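Sulfur carrier protein ThiS adenylyltransferase (Escherichia coli, PDB 1ZUD) catalyses the ATP-dependent adenylation of the C-terminal glycine carboxylate of the sulfur carrier protein ThiS, a step in thiamin biosynthesis. Local coordinates at residues 7-12 against 25-30; 45-50 against 204-209; 155-160 against 172-177. All blocks are in the same frame, centred on the assembly; numbering follows the deposited sequence.

Interaction 1. Residues 7-12 against 25-30; sequences MRYSRQ and KLLDSQ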
loop_
_atom_site.group_PDB
_atom_site.type_symbol
_atom_site.label_atom_id
_atom_site.label_comp_id
_atom_site.label_asym_id
_atom_site.label_seq_id
_atom_site.Cartn_x
_atom_site.Cartn_y
_atom_site.Cartn_z
ATOM N N MET C 7 -18.830 -1.468 -19.319
ATOM C CA MET C 7 -18.420 -0.094 -19.082
ATOM C C MET C 7 -17.820 0.107 -17.694
ATOM O O MET C 7 -16.765 0.751 -17.500
ATOM C CB MET C 7 -19.642 0.842 -19.209
ATOM C CG MET C 7 -20.041 1.129 -20.660
ATOM S SD MET C 7 -18.753 2.032 -21.582
ATOM C CE MET C 7 -17.729 2.938 -20.218
ATOM N N ARG C 8 -18.488 -0.471 -16.724
ATOM C CA ARG C 8 -18.065 -0.331 -15.335
ATOM C C ARG C 8 -16.668 -0.901 -15.123
ATOM O O ARG C 8 -15.819 -0.278 -14.464
ATOM C CB ARG C 8 -19.077 -1.052 -14.425
ATOM C CG ARG C 8 -18.641 -1.150 -12.949
ATOM C CD ARG C 8 -19.627 -2.011 -12.134
ATOM N NE ARG C 8 -20.863 -1.285 -11.849
ATOM C CZ ARG C 8 -20.979 -0.358 -10.898
ATOM N NH1 ARG C 8 -19.937 -0.047 -10.145
ATOM N NH2 ARG C 8 -22.141 0.250 -10.685
ATOM N N TYR C 9 -16.411 -2.084 -15.688
ATOM C CA TYR C 9 -15.087 -2.727 -15.510
ATOM C C TYR C 9 -14.091 -2.470 -16.627
ATOM O O TYR C 9 -13.014 -3.092 -16.693
ATOM C CB TYR C 9 -15.282 -4.235 -15.374
ATOM C CG TYR C 9 -16.301 -4.538 -14.311
ATOM C CD1 TYR C 9 -17.465 -5.266 -14.607
ATOM C CD2 TYR C 9 -16.082 -4.123 -12.994
ATOM C CE1 TYR C 9 -18.393 -5.589 -13.600
ATOM C CE2 TYR C 9 -16.993 -4.437 -11.998
ATOM C CZ TYR C 9 -18.136 -5.156 -12.298
ATOM O OH TYR C 9 -19.046 -5.403 -11.300
ATOM N N SER C 10 -14.430 -1.517 -17.480
ATOM C CA SER C 10 -13.591 -1.251 -18.636
ATOM C C SER C 10 -12.108 -1.026 -18.404
ATOM O O SER C 10 -11.295 -1.576 -19.151
ATOM C CB SER C 10 -14.184 -0.079 -19.448
ATOM O OG SER C 10 -14.217 1.098 -18.692
ATOM N N ARG C 11 -11.723 -0.293 -17.352
ATOM C CA ARG C 11 -10.320 -0.016 -17.201
ATOM C C ARG C 11 -9.483 -1.198 -16.753
ATOM O O ARG C 11 -8.279 -1.171 -16.865
ATOM C CB ARG C 11 -10.080 1.194 -16.276
ATOM C CG ARG C 11 -10.616 2.537 -16.847
ATOM C CD ARG C 11 -10.052 2.875 -18.241
ATOM N NE ARG C 11 -10.520 4.182 -18.751
ATOM C CZ ARG C 11 -11.709 4.417 -19.310
ATOM N NH1 ARG C 11 -12.612 3.446 -19.468
ATOM N NH2 ARG C 11 -12.011 5.654 -19.703
ATOM N N GLN C 12 -10.153 -2.217 -16.242
ATOM C CA GLN C 12 -9.548 -3.451 -15.795
ATOM C C GLN C 12 -9.558 -4.400 -17.041
ATOM O O GLN C 12 -8.594 -5.145 -17.322
ATOM C CB GLN C 12 -10.483 -3.966 -14.710
ATOM C CG GLN C 12 -10.019 -5.001 -13.826
ATOM C CD GLN C 12 -10.889 -5.007 -12.571
ATOM O OE1 GLN C 12 -10.779 -4.110 -11.730
ATOM N NE2 GLN C 12 -11.778 -5.983 -12.463
ATOM N N LYS C 25 -14.346 -14.374 -14.579
ATOM C CA LYS C 25 -13.961 -15.188 -13.429
ATOM C C LYS C 25 -14.160 -14.350 -12.143
ATOM O O LYS C 25 -14.621 -14.895 -11.119
ATOM C CB LYS C 25 -12.503 -15.602 -13.500
ATOM C CG LYS C 25 -12.115 -16.446 -14.695
ATOM C CD LYS C 25 -10.620 -16.684 -14.619
ATOM C CE LYS C 25 -10.081 -17.454 -15.834
ATOM N NZ LYS C 25 -8.585 -17.630 -15.726
ATOM N N LEU C 26 -13.810 -13.051 -12.163
ATOM C CA LEU C 26 -14.060 -12.237 -10.912
ATOM C C LEU C 26 -15.551 -12.215 -10.632
ATOM O O LEU C 26 -16.032 -12.391 -9.510
ATOM C CB LEU C 26 -13.585 -10.762 -11.060
ATOM C CG LEU C 26 -12.076 -10.581 -11.239
ATOM C CD1 LEU C 26 -11.736 -9.087 -11.510
ATOM C CD2 LEU C 26 -11.389 -11.049 -9.988
ATOM N N LEU C 27 -16.310 -11.990 -11.695
ATOM C CA LEU C 27 -17.753 -11.913 -11.541
ATOM C C LEU C 27 -18.365 -13.250 -11.029
ATOM O O LEU C 27 -19.407 -13.257 -10.396
ATOM C CB LEU C 27 -18.345 -11.526 -12.887
ATOM C CG LEU C 27 -18.989 -10.183 -13.223
ATOM C CD1 LEU C 27 -18.947 -9.184 -12.091
ATOM C CD2 LEU C 27 -18.367 -9.683 -14.541
ATOM N N ASP C 28 -17.709 -14.370 -11.315
ATOM C CA ASP C 28 -18.185 -15.675 -10.888
ATOM C C ASP C 28 -17.582 -16.093 -9.542
ATOM O O ASP C 28 -17.851 -17.180 -9.055
ATOM C CB ASP C 28 -17.764 -16.759 -11.897
ATOM C CG ASP C 28 -18.426 -16.596 -13.279
ATOM O OD1 ASP C 28 -19.523 -15.975 -13.382
ATOM O OD2 ASP C 28 -17.834 -17.112 -14.260
ATOM N N SER C 29 -16.755 -15.259 -8.938
ATOM C CA SER C 29 -16.131 -15.666 -7.680
ATOM C C SER C 29 -16.842 -15.224 -6.428
ATOM O O SER C 29 -17.716 -14.299 -6.443
ATOM C CB SER C 29 -14.738 -15.091 -7.608
ATOM O OG SER C 29 -13.995 -15.445 -8.739
ATOM N N GLN C 30 -16.385 -15.809 -5.322
ATOM C CA GLN C 30 -16.916 -15.460 -4.021
ATOM C C GLN C 30 -15.796 -15.213 -3.036
ATOM O O GLN C 30 -14.879 -16.046 -2.869
ATOM C CB GLN C 30 -17.889 -16.566 -3.489
ATOM C CG GLN C 30 -18.405 -16.163 -2.059
ATOM C CD GLN C 30 -19.543 -17.027 -1.542
ATOM O OE1 GLN C 30 -20.421 -17.464 -2.311
ATOM N NE2 GLN C 30 -19.549 -17.262 -0.245
#
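Y9 and Q12 reach from the N-terminal helical region of this ThiF chain to L27 and L26, in the last turn of helix 19-27, the helix that leads into strand 30-34 of the Rossmann-like core. Two side-chain pairs make up the contact. CD1 of L27 meets the phenol obliquely, 3.9 Å from CE1 of Y9 and equally far from its OH. The leucine gets there through an unusual torsion pair, with chi2 at 3° bringing CD1 almost over CA. Beside this, Q12 and L26 point at each other from their own helices, and the fit is tight: NE2 of Q12 lies 3.2 Å from CD1 of L26. The glutamine stretches out with CG anti to the backbone N (chi1 -165°), and its amide is held by other partners: NE2 donates to A50 O and more weakly to Q23 OE1, while OE1 accepts from NE2 of Q69 of the second subunit.

The next shell fixes the tyrosine. N95 ND2 hydrogen-bonds to its OH, and one deposited conformer of R8 lays its CG over one ring face, 3.8 Å above the plane near the rim. Nearby R11, an ATP-binding residue, packs on R70 of the second subunit. Y9 itself stands at the break between helices 3-8 and 10-13, in the N-cap position of the second. Across that break, S10 OG donates a 2.8 Å bond to M7 O.

Interaction 2. Residues 45-50 against 204-209; sequences LYLAGA and EAIKLL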
loop_
_atom_site.group_PDB
_atom_site.type_symbol
_atom_site.label_atom_id
_atom_site.label_comp_id
_atom_site.label_asym_id
_atom_site.label_seq_id
_atom_site.Cartn_x
_atom_site.Cartn_y
_atom_site.Cartn_z
ATOM N N LEU C 45 -14.038 -2.295 -0.433
ATOM C CA LEU C 45 -14.315 -1.229 -1.404
ATOM C C LEU C 45 -13.674 -1.600 -2.739
ATOM O O LEU C 45 -14.302 -1.506 -3.773
ATOM C CB LEU C 45 -13.735 0.128 -0.932
ATOM C CG LEU C 45 -14.722 0.933 -0.066
ATOM C CD1 LEU C 45 -13.961 1.931 0.822
ATOM C CD2 LEU C 45 -15.793 1.593 -0.976
ATOM N N TYR C 46 -12.402 -1.986 -2.713
ATOM C CA TYR C 46 -11.705 -2.323 -3.972
ATOM C C TYR C 46 -12.212 -3.583 -4.624
ATOM O O TYR C 46 -12.240 -3.695 -5.871
ATOM C CB TYR C 46 -10.179 -2.426 -3.753
ATOM C CG TYR C 46 -9.551 -1.060 -3.648
ATOM C CD1 TYR C 46 -9.178 -0.542 -2.394
ATOM C CD2 TYR C 46 -9.450 -0.241 -4.774
ATOM C CE1 TYR C 46 -8.746 0.770 -2.257
ATOM C CE2 TYR C 46 -8.975 1.091 -4.665
ATOM C CZ TYR C 46 -8.631 1.580 -3.388
ATOM O OH TYR C 46 -8.140 2.852 -3.252
ATOM N N LEU C 47 -12.552 -4.567 -3.806
ATOM C CA LEU C 47 -13.073 -5.845 -4.343
ATOM C C LEU C 47 -14.458 -5.563 -4.963
ATOM O O LEU C 47 -14.799 -6.090 -6.035
ATOM C CB LEU C 47 -13.121 -6.876 -3.218
ATOM C CG LEU C 47 -12.012 -7.974 -3.215
ATOM C CD1 LEU C 47 -10.914 -7.785 -4.276
ATOM C CD2 LEU C 47 -11.458 -8.073 -1.823
ATOM N N ALA C 48 -15.263 -4.739 -4.296
ATOM C CA ALA C 48 -16.568 -4.378 -4.893
ATOM C C ALA C 48 -16.353 -3.623 -6.221
ATOM O O ALA C 48 -17.039 -3.883 -7.234
ATOM C CB ALA C 48 -17.365 -3.493 -3.947
ATOM N N GLY C 49 -15.418 -2.674 -6.214
ATOM C CA GLY C 49 -15.188 -1.911 -7.421
ATOM C C GLY C 49 -14.676 -2.799 -8.524
ATOM O O GLY C 49 -14.978 -2.540 -9.695
ATOM N N ALA C 50 -13.910 -3.833 -8.168
ATOM C CA ALA C 50 -13.336 -4.773 -9.137
ATOM C C ALA C 50 -14.329 -5.759 -9.793
ATOM O O ALA C 50 -13.982 -6.467 -10.766
ATOM C CB ALA C 50 -12.201 -5.620 -8.446
ATOM N N GLU C 204 -4.068 -8.959 -3.963
ATOM C CA GLU C 204 -3.707 -10.402 -4.005
ATOM C C GLU C 204 -4.951 -11.228 -4.388
ATOM O O GLU C 204 -4.880 -12.217 -5.117
ATOM C CB GLU C 204 -3.142 -10.811 -2.612
ATOM C CG GLU C 204 -1.754 -10.167 -2.328
ATOM C CD GLU C 204 -0.751 -10.408 -3.458
ATOM O OE1 GLU C 204 0.091 -9.520 -3.775
ATOM O OE2 GLU C 204 -0.818 -11.503 -4.058
ATOM N N ALA C 205 -6.113 -10.797 -3.925
ATOM C CA ALA C 205 -7.347 -11.522 -4.228
ATOM C C ALA C 205 -7.708 -11.474 -5.692
ATOM O O ALA C 205 -8.129 -12.477 -6.288
ATOM C CB ALA C 205 -8.536 -10.983 -3.385
ATOM N N ILE C 206 -7.528 -10.321 -6.288
ATOM C CA ILE C 206 -7.840 -10.162 -7.692
ATOM C C ILE C 206 -6.909 -10.993 -8.535
ATOM O O ILE C 206 -7.346 -11.603 -9.505
ATOM C CB ILE C 206 -7.728 -8.670 -8.093
ATOM C CG1 ILE C 206 -8.850 -7.910 -7.352
ATOM C CG2 ILE C 206 -7.873 -8.486 -9.599
ATOM C CD1 ILE C 206 -8.646 -6.409 -7.290
ATOM N N LYS C 207 -5.640 -11.014 -8.167
ATOM C CA LYS C 207 -4.668 -11.821 -8.919
ATOM C C LYS C 207 -5.000 -13.309 -8.784
ATOM O O LYS C 207 -4.962 -14.062 -9.799
ATOM C CB LYS C 207 -3.220 -11.550 -8.440
ATOM C CG LYS C 207 -2.708 -10.153 -8.860
ATOM C CD LYS C 207 -1.225 -9.954 -8.526
ATOM C CE LYS C 207 -1.010 -10.027 -7.007
ATOM N NZ LYS C 207 0.429 -9.850 -6.684
ATOM N N LEU C 208 -5.335 -13.730 -7.561
ATOM C CA LEU C 208 -5.633 -15.137 -7.365
ATOM C C LEU C 208 -6.894 -15.540 -8.112
ATOM O O LEU C 208 -6.917 -16.582 -8.777
ATOM C CB LEU C 208 -5.815 -15.463 -5.895
ATOM C CG LEU C 208 -6.533 -16.798 -5.675
ATOM C CD1 LEU C 208 -5.557 -17.955 -5.839
ATOM C CD2 LEU C 208 -7.113 -16.805 -4.308
ATOM N N LEU C 209 -7.954 -14.722 -8.021
ATOM C CA LEU C 209 -9.194 -15.054 -8.676
ATOM C C LEU C 209 -9.131 -14.926 -10.201
ATOM O O LEU C 209 -9.829 -15.635 -10.912
ATOM C CB LEU C 209 -10.330 -14.195 -8.129
ATOM C CG LEU C 209 -10.577 -14.390 -6.611
ATOM C CD1 LEU C 209 -11.500 -13.274 -6.108
ATOM C CD2 LEU C 209 -11.161 -15.735 -6.349
#
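The short helical segments around L47 and I206 pass each other at 37° with their axes 10.8 Å apart, and the CA atoms of these two residues come to 7.6 Å. Helix 40-50 follows the first strand and the glycine-rich turn of the Rossmann-type nucleotide fold; helix 191-210 belongs to the later half of the chain, so the pair joins parts of the domain more than 150 residues apart. Both also pack on strand 121-124, where L47 touches L123 and L209 touches V121.

The seam itself is wholly aliphatic. L47 and I206 lie alongside each other, pointing contrary ways, with CD1 of L47 lying 3.7 Å from CG1 of I206. That branch of the isoleucine stands anti to its own carbonyl carbon and runs on extended (chi2 163°), which carries its methyl to A50: CD1 of I206 is 3.8 Å from CB of A50. The small A205 adds a looser touch, its CB 4.1 Å from CD1 of L47. L47 has two deposited conformers, so its own contacts with I206 and A205 hold for the one described.

Around the far side of helix 191-210 the chemistry changes. E204 is shared between K207 and R220, and S227 of the second subunit bonds to the same OE1; K207 also reaches T214 and the backbone of G224 in that subunit. Within the helix, K207 NZ meets E204 OE1 on its syn side, 2.9 Å away and 31° out of the carboxylate plane.

Interaction 3. Residues 155-160 against 172-177; sequences GGQLMV and CLWPDN. With ZN (zinc ion), chain H.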
loop_
_atom_site.group_PDB
_atom_site.type_symbol
_atom_site.label_atom_id
_atom_site.label_comp_id
_atom_site.label_asym_id
_atom_site.label_seq_id
_atom_site.Cartn_x
_atom_site.Cartn_y
_atom_site.Cartn_z
ATOM N N GLY C 155 3.675 -0.252 11.372
ATOM C CA GLY C 155 4.052 -1.488 10.705
ATOM C C GLY C 155 2.935 -2.365 10.179
ATOM O O GLY C 155 1.805 -2.296 10.679
ATOM N N GLY C 156 3.261 -3.171 9.151
ATOM C CA GLY C 156 2.279 -4.061 8.531
ATOM C C GLY C 156 2.911 -5.399 8.166
ATOM O O GLY C 156 4.123 -5.436 7.955
ATOM N N GLN C 157 2.099 -6.465 8.127
ATOM C CA GLN C 157 2.524 -7.814 7.756
ATOM C C GLN C 157 1.484 -8.370 6.813
ATOM O O GLN C 157 0.304 -8.184 7.038
ATOM C CB GLN C 157 2.629 -8.725 9.011
ATOM C CG GLN C 157 3.598 -8.129 10.059
ATOM C CD GLN C 157 3.812 -9.010 11.330
ATOM O OE1 GLN C 157 2.976 -9.840 11.657
ATOM N NE2 GLN C 157 4.918 -8.776 12.045
ATOM N N LEU C 158 1.913 -9.077 5.765
ATOM C CA LEU C 158 0.968 -9.660 4.821
ATOM C C LEU C 158 1.523 -11.028 4.276
ATOM O O LEU C 158 2.721 -11.153 4.055
ATOM C CB LEU C 158 0.802 -8.684 3.651
ATOM C CG LEU C 158 0.176 -9.201 2.364
ATOM C CD1 LEU C 158 -1.290 -9.432 2.613
ATOM C CD2 LEU C 158 0.376 -8.157 1.235
ATOM N N MET C 159 0.647 -12.016 4.074
ATOM C CA MET C 159 1.055 -13.301 3.482
ATOM C C MET C 159 -0.106 -13.860 2.709
ATOM O O MET C 159 -1.273 -13.755 3.163
ATOM C CB MET C 159 1.349 -14.389 4.528
ATOM C CG MET C 159 1.993 -14.007 5.762
ATOM S SD MET C 159 2.014 -15.556 6.725
ATOM C CE MET C 159 1.050 -15.038 8.057
ATOM N N VAL C 160 0.200 -14.507 1.583
ATOM C CA VAL C 160 -0.813 -15.212 0.765
ATOM C C VAL C 160 -0.542 -16.731 0.951
ATOM O O VAL C 160 0.552 -17.228 0.584
ATOM C CB VAL C 160 -0.699 -14.884 -0.720
ATOM C CG1 VAL C 160 -1.790 -15.667 -1.462
ATOM C CG2 VAL C 160 -0.878 -13.331 -0.957
ATOM N N CYS C 172 2.259 -22.402 11.023
ATOM C CA CYS C 172 3.688 -22.814 10.912
ATOM C C CYS C 172 4.595 -21.663 11.340
ATOM O O CYS C 172 5.686 -21.856 11.885
ATOM C CB CYS C 172 4.103 -23.190 9.478
ATOM S SG CYS C 172 3.326 -24.696 8.796
ATOM N N LEU C 173 4.141 -20.443 11.072
ATOM C CA LEU C 173 4.911 -19.247 11.400
ATOM C C LEU C 173 4.707 -18.772 12.837
ATOM O O LEU C 173 5.648 -18.344 13.499
ATOM C CB LEU C 173 4.492 -18.115 10.425
ATOM C CG LEU C 173 5.075 -16.721 10.648
ATOM C CD1 LEU C 173 6.609 -16.817 10.552
ATOM C CD2 LEU C 173 4.525 -15.734 9.548
ATOM N N TRP C 174 3.441 -18.761 13.268
ATOM C CA TRP C 174 3.035 -18.314 14.586
ATOM C C TRP C 174 2.397 -19.458 15.375
ATOM O O TRP C 174 1.212 -19.830 15.160
ATOM C CB TRP C 174 1.986 -17.169 14.472
ATOM C CG TRP C 174 2.494 -15.971 13.680
ATOM C CD1 TRP C 174 1.945 -15.464 12.534
ATOM C CD2 TRP C 174 3.652 -15.161 13.965
ATOM N NE1 TRP C 174 2.689 -14.395 12.091
ATOM C CE2 TRP C 174 3.737 -14.182 12.944
ATOM C CE3 TRP C 174 4.620 -15.161 14.990
ATOM C CZ2 TRP C 174 4.750 -13.215 12.906
ATOM C CZ3 TRP C 174 5.631 -14.193 14.962
ATOM C CH2 TRP C 174 5.688 -13.235 13.924
ATOM N N PRO C 175 3.162 -20.034 16.304
ATOM C CA PRO C 175 2.570 -21.128 17.084
ATOM C C PRO C 175 1.671 -20.522 18.171
ATOM O O PRO C 175 0.791 -21.181 18.690
ATOM C CB PRO C 175 3.793 -21.845 17.700
ATOM C CG PRO C 175 4.967 -21.483 16.777
ATOM C CD PRO C 175 4.641 -20.030 16.372
ATOM N N ASP C 176 1.866 -19.242 18.477
ATOM C CA ASP C 176 1.113 -18.567 19.558
ATOM C C ASP C 176 -0.382 -18.412 19.346
ATOM O O ASP C 176 -0.841 -18.118 18.230
ATOM C CB ASP C 176 1.680 -17.157 19.805
ATOM C CG ASP C 176 3.184 -17.085 19.603
ATOM O OD1 ASP C 176 3.937 -17.142 20.598
ATOM O OD2 ASP C 176 3.606 -16.984 18.430
ATOM N N ASN C 177 -1.138 -18.539 20.437
ATOM C CA ASN C 177 -2.588 -18.373 20.370
ATOM C C ASN C 177 -3.015 -17.021 20.980
ATOM O O ASN C 177 -4.212 -16.710 21.018
ATOM C CB ASN C 177 -3.281 -19.513 21.116
ATOM C CG ASN C 177 -4.645 -19.828 20.557
ATOM O OD1 ASN C 177 -4.853 -20.889 19.957
ATOM N ND2 ASN C 177 -5.593 -18.902 20.739
HETATM ZN ZN ZN H . 1.132 -25.251 9.209
HETATM O O HOH W 1 1.659 -11.964 10.563
#
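The indole of W174 and the amide of Q157 lie with their planes only 6° apart; OE1 of Q157 approaches the ring obliquely, its nearest ring atom CZ2 at 4.0 Å. One indole face is taken by the neighbouring L173, whose CG sits 3.6 Å above the plane toward the rim, and the ring of Y170 meets the indole with the two planes about 55° apart. The setting is the central sheet of the ThiF domain, where strand 155-161 pairs antiparallel with strands 146-152 and 218-223 and is faced here by the chain leaving the zinc-binding helix 170-173.

A water joins the two flat groups. It donates to Q157 OE1 at 2.7 Å and accepts from W174 NE1 at 3.1 Å, a bridge that probably helps fix how both groups are turned. The amide is further gripped by the partner protein: its NE2 donates to Q61 O of the ThiS chain and its OE1 accepts from I63 N of that chain, while V62 between them packs on both Q157 and W174. The contact thus forms part of the surface that receives the ThiS chain, and the indole lies about 5 Å from the side chain of M129, an ATP-site residue.

Further along the strand M159 and L173 meet, both SD and CE of the methionine lying 3.8 Å from CD2 of the leucine. The methionine bends at chi3 (-118°), which turns CE toward the indole. Preceding L173, C172 shares the zinc with C169, C240 and C243, and its SG binds the metal at 2.3 Å.

All three contacts are largely buried, at different distances from the chain's centre. Interaction 2 is nearest that centre and purely aliphatic, helix against helix. Interaction 1, some 9 Å away between centres, touches it directly, so the N-terminal helical region rests, around G49 and A50, on the same helix that interaction 2 holds; it adds an aromatic ring and an amide to the apolar packing. Interaction 3 lies across the centre, about 30 Å from interaction 1 between centres, and mixes sulfur, indole, water and metal. It meets interaction 2 where V160 packs on E204. The first two border the second enzyme subunit, whereas 155-160 with 172-177 faces ThiS.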